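Local coordinates for acetone carboxylase alpha subunit (Xanthobacter autotrophicus Py2, PDB 5M45), which is the alpha subunit of a multi-subunit carboxylase and belongs to the hydantoinase B/oxoprolinase family, at residues G557-K568 with E610-Y621. Sequence-based numbering, arbitrary orientation.
Sequences GYRFAAHKTNLK and EMFSDYDLYLNY
Both ring nitrogens of His563 donate to carboxylates of 610-621: ND1 to Asp616 OD2 at 2.9 Å and NE2 to Glu610 OE1 at 2.8 Å. Both bonds are almost straight and in the imidazole plane but meet each carboxylate from above. With CG anti to the carbonyl carbon (chi1 -60°), the His563 ring swings back to 610-621, though the bond to CB points away. As both nitrogens donate, it is probably protonated, and its rotation is fixed. The backbone N of Ser613 reaches Asp616 OD2 from the opposite face, closing the type II turn Ser613-Asp616 across its ends. Glu610 has a second partner in Lys600.

Between the two acceptors, CE1 sits over the centre of the Phe612 ring, edge-to-face with planes 65° apart.

Backbone bonds join strand 559-563 to 617-621 as antiparallel neighbours inside a five-stranded sheet. Ala562 and Leu617 form a hydrogen-bonded pair, and Leu619 N donates to Phe560 O at 3.0 Å. Water 1 relays the return bond, accepting from Phe560 N and donating to Leu619 O and Tyr558 O.

Thr565 OG1 donates to Tyr615 O at 2.7 Å, from above the carbonyl plane, and accepts from Leu567 N in an ST turn. Lys568 CB makes a CH-pi contact over one face of the Tyr615 ring, 3.8 Å from its centroid.

Leu567 CD1 packs on Leu617 CD2. Tyr558 meets Tyr621 obliquely, CD1 to CE2 3.7 Å, while the Tyr558 hydroxyl is hydrogen-bonded to Asp582.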
loop_
_atom_site.group_PDB
_atom_site.type_symbol
_atom_site.label_atom_id
_atom_site.label_comp_id
_atom_site.label_asym_id
_atom_site.label_seq_id
_atom_site.Cartn_x
_atom_site.Cartn_y
_atom_site.Cartn_z
ATOM N N GLY A 557 10.500 17.789 25.704
ATOM C CA GLY A 557 11.107 18.052 24.391
ATOM C C GLY A 557 10.826 19.435 23.847
ATOM O O GLY A 557 9.885 20.115 24.286
ATOM N N TYR A 558 11.656 19.850 22.889
ATOM C CA TYR A 558 11.460 21.060 22.121
ATOM C C TYR A 558 12.137 20.926 20.745
ATOM O O TYR A 558 12.908 20.005 20.509
ATOM C CB TYR A 558 11.956 22.307 22.880
ATOM C CG TYR A 558 13.482 22.417 22.994
ATOM C CD1 TYR A 558 14.181 21.767 24.001
ATOM C CD2 TYR A 558 14.221 23.161 22.073
ATOM C CE1 TYR A 558 15.573 21.857 24.100
ATOM C CE2 TYR A 558 15.631 23.253 22.162
ATOM C CZ TYR A 558 16.302 22.602 23.167
ATOM O OH TYR A 558 17.703 22.685 23.251
ATOM N N ARG A 559 11.783 21.853 19.858
ATOM C CA ARG A 559 12.269 21.950 18.481
ATOM C C ARG A 559 13.206 23.145 18.302
ATOM O O ARG A 559 12.901 24.245 18.792
ATOM C CB ARG A 559 11.043 22.155 17.535
ATOM C CG ARG A 559 11.364 22.568 16.126
ATOM C CD ARG A 559 10.174 22.518 15.166
ATOM N NE ARG A 559 9.097 23.494 15.426
ATOM C CZ ARG A 559 8.189 23.863 14.507
ATOM N NH1 ARG A 559 8.235 23.407 13.250
ATOM N NH2 ARG A 559 7.230 24.707 14.830
ATOM N N PHE A 560 14.321 22.926 17.608
ATOM C CA PHE A 560 15.132 23.981 16.981
ATOM C C PHE A 560 15.464 23.627 15.537
ATOM O O PHE A 560 16.070 22.590 15.281
ATOM C CB PHE A 560 16.471 24.235 17.713
ATOM C CG PHE A 560 17.336 25.283 17.044
ATOM C CD1 PHE A 560 17.188 26.626 17.353
ATOM C CD2 PHE A 560 18.333 24.918 16.112
ATOM C CE1 PHE A 560 17.981 27.603 16.714
ATOM C CE2 PHE A 560 19.133 25.877 15.499
ATOM C CZ PHE A 560 18.945 27.222 15.794
ATOM N N ALA A 561 15.079 24.516 14.619
ATOM C CA ALA A 561 15.448 24.457 13.215
ATOM C C ALA A 561 15.672 25.852 12.672
ATOM O O ALA A 561 15.053 26.819 13.156
ATOM C CB ALA A 561 14.363 23.762 12.405
ATOM N N ALA A 562 16.540 25.974 11.665
ATOM C CA ALA A 562 16.849 27.280 11.052
ATOM C C ALA A 562 16.951 27.198 9.520
ATOM O O ALA A 562 17.668 26.377 8.993
ATOM C CB ALA A 562 18.134 27.868 11.661
ATOM N N HIS A 563 16.197 28.063 8.835
ATOM C CA HIS A 563 16.170 28.172 7.366
ATOM C C HIS A 563 16.796 29.486 6.902
ATOM O O HIS A 563 16.864 30.443 7.671
ATOM C CB HIS A 563 14.738 28.091 6.841
ATOM C CG HIS A 563 14.038 26.815 7.191
ATOM N ND1 HIS A 563 14.420 25.602 6.672
ATOM C CD2 HIS A 563 12.985 26.558 8.005
ATOM C CE1 HIS A 563 13.650 24.645 7.154
ATOM N NE2 HIS A 563 12.743 25.201 7.942
ATOM N N LYS A 564 17.244 29.529 5.647
ATOM C CA LYS A 564 17.870 30.715 5.048
ATOM C C LYS A 564 18.927 31.321 5.963
ATOM O O LYS A 564 18.915 32.520 6.250
ATOM C CB LYS A 564 16.810 31.763 4.736
ATOM C CG LYS A 564 15.690 31.285 3.836
ATOM C CD LYS A 564 14.455 32.166 4.068
ATOM C CE LYS A 564 13.582 32.327 2.821
ATOM N NZ LYS A 564 13.513 31.121 1.934
ATOM N N THR A 565 19.824 30.449 6.418
ATOM C CA THR A 565 20.810 30.780 7.458
ATOM C C THR A 565 21.911 31.743 7.017
ATOM O O THR A 565 22.536 32.392 7.876
ATOM C CB THR A 565 21.518 29.497 7.956
ATOM O OG1 THR A 565 22.205 28.880 6.865
ATOM C CG2 THR A 565 20.504 28.517 8.564
ATOM N N ASN A 566 22.177 31.790 5.706
ATOM C CA ASN A 566 23.334 32.502 5.133
ATOM C C ASN A 566 24.683 31.883 5.565
ATOM O O ASN A 566 25.725 32.549 5.500
ATOM C CB ASN A 566 23.265 34.002 5.468
ATOM C CG ASN A 566 24.136 34.865 4.542
ATOM O OD1 ASN A 566 24.262 34.611 3.350
ATOM N ND2 ASN A 566 24.752 35.899 5.122
ATOM N N LEU A 567 24.688 30.612 5.976
ATOM C CA LEU A 567 25.926 30.004 6.501
ATOM C C LEU A 567 27.041 29.876 5.459
ATOM O O LEU A 567 28.193 29.908 5.826
ATOM C CB LEU A 567 25.670 28.660 7.203
ATOM C CG LEU A 567 25.277 28.807 8.689
ATOM C CD1 LEU A 567 24.658 27.502 9.215
ATOM C CD2 LEU A 567 26.492 29.234 9.536
ATOM N N LYS A 568 26.712 29.723 4.172
ATOM C CA LYS A 568 27.779 29.666 3.149
ATOM C C LYS A 568 28.705 30.911 3.244
ATOM O O LYS A 568 29.918 30.789 3.288
ATOM C CB LYS A 568 27.209 29.525 1.747
ATOM C CG LYS A 568 28.286 29.327 0.709
ATOM C CD LYS A 568 27.735 29.116 -0.689
ATOM C CE LYS A 568 28.891 29.232 -1.653
ATOM N NZ LYS A 568 28.876 28.156 -2.673
ATOM N N GLU A 610 8.644 19.408 6.105
ATOM C CA GLU A 610 8.840 20.811 5.704
ATOM C C GLU A 610 10.108 20.902 4.834
ATOM O O GLU A 610 11.074 20.172 5.068
ATOM C CB GLU A 610 8.921 21.648 7.012
ATOM C CG GLU A 610 9.578 23.004 6.998
ATOM C CD GLU A 610 9.464 23.695 8.359
ATOM O OE1 GLU A 610 10.504 23.906 9.066
ATOM O OE2 GLU A 610 8.304 23.992 8.771
ATOM N N MET A 611 10.088 21.779 3.826
ATOM C CA MET A 611 11.240 21.970 2.912
ATOM C C MET A 611 12.490 22.449 3.690
ATOM O O MET A 611 12.397 23.377 4.507
ATOM C CB MET A 611 10.896 22.953 1.790
ATOM C CG MET A 611 9.837 22.428 0.818
ATOM S SD MET A 611 9.280 23.624 -0.376
ATOM C CE MET A 611 8.131 24.539 0.611
ATOM N N PHE A 612 13.618 21.789 3.466
ATOM C CA PHE A 612 14.934 22.240 3.931
ATOM C C PHE A 612 15.894 22.286 2.712
ATOM O O PHE A 612 15.778 21.473 1.748
ATOM C CB PHE A 612 15.563 21.285 4.984
ATOM C CG PHE A 612 15.037 21.420 6.400
ATOM C CD1 PHE A 612 13.722 21.043 6.723
ATOM C CD2 PHE A 612 15.880 21.794 7.440
ATOM C CE1 PHE A 612 13.253 21.131 8.016
ATOM C CE2 PHE A 612 15.404 21.891 8.756
ATOM C CZ PHE A 612 14.092 21.567 9.045
ATOM N N SER A 613 16.878 23.177 2.781
ATOM C CA SER A 613 17.944 23.278 1.773
ATOM C C SER A 613 19.317 23.187 2.406
ATOM O O SER A 613 19.470 23.419 3.603
ATOM C CB SER A 613 17.916 24.625 1.070
ATOM O OG SER A 613 16.621 24.896 0.591
ATOM N N ASP A 614 20.331 22.963 1.556
ATOM C CA ASP A 614 21.720 22.984 1.999
ATOM C C ASP A 614 22.012 24.266 2.798
ATOM O O ASP A 614 21.549 25.365 2.433
ATOM C CB ASP A 614 22.707 22.863 0.835
ATOM C CG ASP A 614 22.943 21.420 0.365
ATOM O OD1 ASP A 614 22.157 20.490 0.717
ATOM O OD2 ASP A 614 23.936 21.222 -0.425
ATOM N N TYR A 615 22.757 24.074 3.896
ATOM C CA TYR A 615 23.156 25.083 4.892
ATOM C C TYR A 615 22.084 25.405 5.978
ATOM O O TYR A 615 22.369 26.155 6.908
ATOM C CB TYR A 615 23.733 26.370 4.250
ATOM C CG TYR A 615 24.991 26.139 3.432
ATOM C CD1 TYR A 615 26.232 26.121 4.026
ATOM C CD2 TYR A 615 24.937 26.031 2.032
ATOM C CE1 TYR A 615 27.396 25.976 3.292
ATOM C CE2 TYR A 615 26.087 25.875 1.258
ATOM C CZ TYR A 615 27.324 25.848 1.906
ATOM O OH TYR A 615 28.502 25.697 1.208
ATOM N N ASP A 616 20.896 24.821 5.878
ATOM C CA ASP A 616 19.891 24.861 6.962
ATOM C C ASP A 616 20.317 23.959 8.141
ATOM O O ASP A 616 21.139 23.019 7.967
ATOM C CB ASP A 616 18.492 24.453 6.460
ATOM C CG ASP A 616 17.836 25.480 5.524
ATOM O OD1 ASP A 616 18.378 26.587 5.284
ATOM O OD2 ASP A 616 16.711 25.166 5.022
ATOM N N LEU A 617 19.766 24.257 9.334
ATOM C CA LEU A 617 20.131 23.559 10.577
ATOM C C LEU A 617 18.955 22.831 11.201
ATOM O O LEU A 617 17.828 23.298 11.121
ATOM C CB LEU A 617 20.679 24.548 11.601
ATOM C CG LEU A 617 21.974 25.293 11.268
ATOM C CD1 LEU A 617 22.297 26.282 12.382
ATOM C CD2 LEU A 617 23.143 24.350 11.026
ATOM N N TYR A 618 19.252 21.701 11.836
ATOM C CA TYR A 618 18.269 20.856 12.557
ATOM C C TYR A 618 18.945 20.346 13.835
ATOM O O TYR A 618 20.049 19.773 13.760
ATOM C CB TYR A 618 17.864 19.678 11.635
ATOM C CG TYR A 618 16.808 18.679 12.138
ATOM C CD1 TYR A 618 17.065 17.796 13.204
ATOM C CD2 TYR A 618 15.560 18.562 11.487
ATOM C CE1 TYR A 618 16.118 16.880 13.636
ATOM C CE2 TYR A 618 14.609 17.646 11.921
ATOM C CZ TYR A 618 14.894 16.796 12.989
ATOM O OH TYR A 618 13.962 15.852 13.427
ATOM N N LEU A 619 18.297 20.566 15.002
ATOM C CA LEU A 619 18.793 20.025 16.300
ATOM C C LEU A 619 18.128 18.688 16.626
ATOM O O LEU A 619 16.919 18.648 16.786
ATOM C CB LEU A 619 18.558 21.026 17.447
ATOM C CG LEU A 619 19.001 20.577 18.847
ATOM C CD1 LEU A 619 20.510 20.480 18.912
ATOM C CD2 LEU A 619 18.503 21.523 19.946
ATOM N N ASN A 620 18.908 17.615 16.727
ATOM C CA ASN A 620 18.445 16.306 17.223
ATOM C C ASN A 620 18.711 16.165 18.728
ATOM O O ASN A 620 19.871 16.125 19.164
ATOM C CB ASN A 620 19.141 15.146 16.469
ATOM C CG ASN A 620 18.293 13.875 16.426
ATOM O OD1 ASN A 620 17.084 13.942 16.450
ATOM N ND2 ASN A 620 18.943 12.709 16.364
ATOM N N TYR A 621 17.650 16.110 19.529
ATOM C CA TYR A 621 17.740 16.107 21.011
ATOM C C TYR A 621 17.182 14.775 21.536
ATOM O O TYR A 621 15.980 14.473 21.365
ATOM C CB TYR A 621 16.983 17.363 21.568
ATOM C CG TYR A 621 16.496 17.357 23.033
ATOM C CD1 TYR A 621 17.112 16.597 24.041
ATOM C CD2 TYR A 621 15.421 18.180 23.411
ATOM C CE1 TYR A 621 16.635 16.608 25.365
ATOM C CE2 TYR A 621 14.952 18.208 24.743
ATOM C CZ TYR A 621 15.550 17.405 25.698
ATOM O OH TYR A 621 15.055 17.421 26.985
HETATM O O HOH W 1 15.225 20.489 18.650
HETATM O O HOH W 2 10.501 22.351 11.474
HETATM O O HOH W 3 16.021 27.506 3.359
#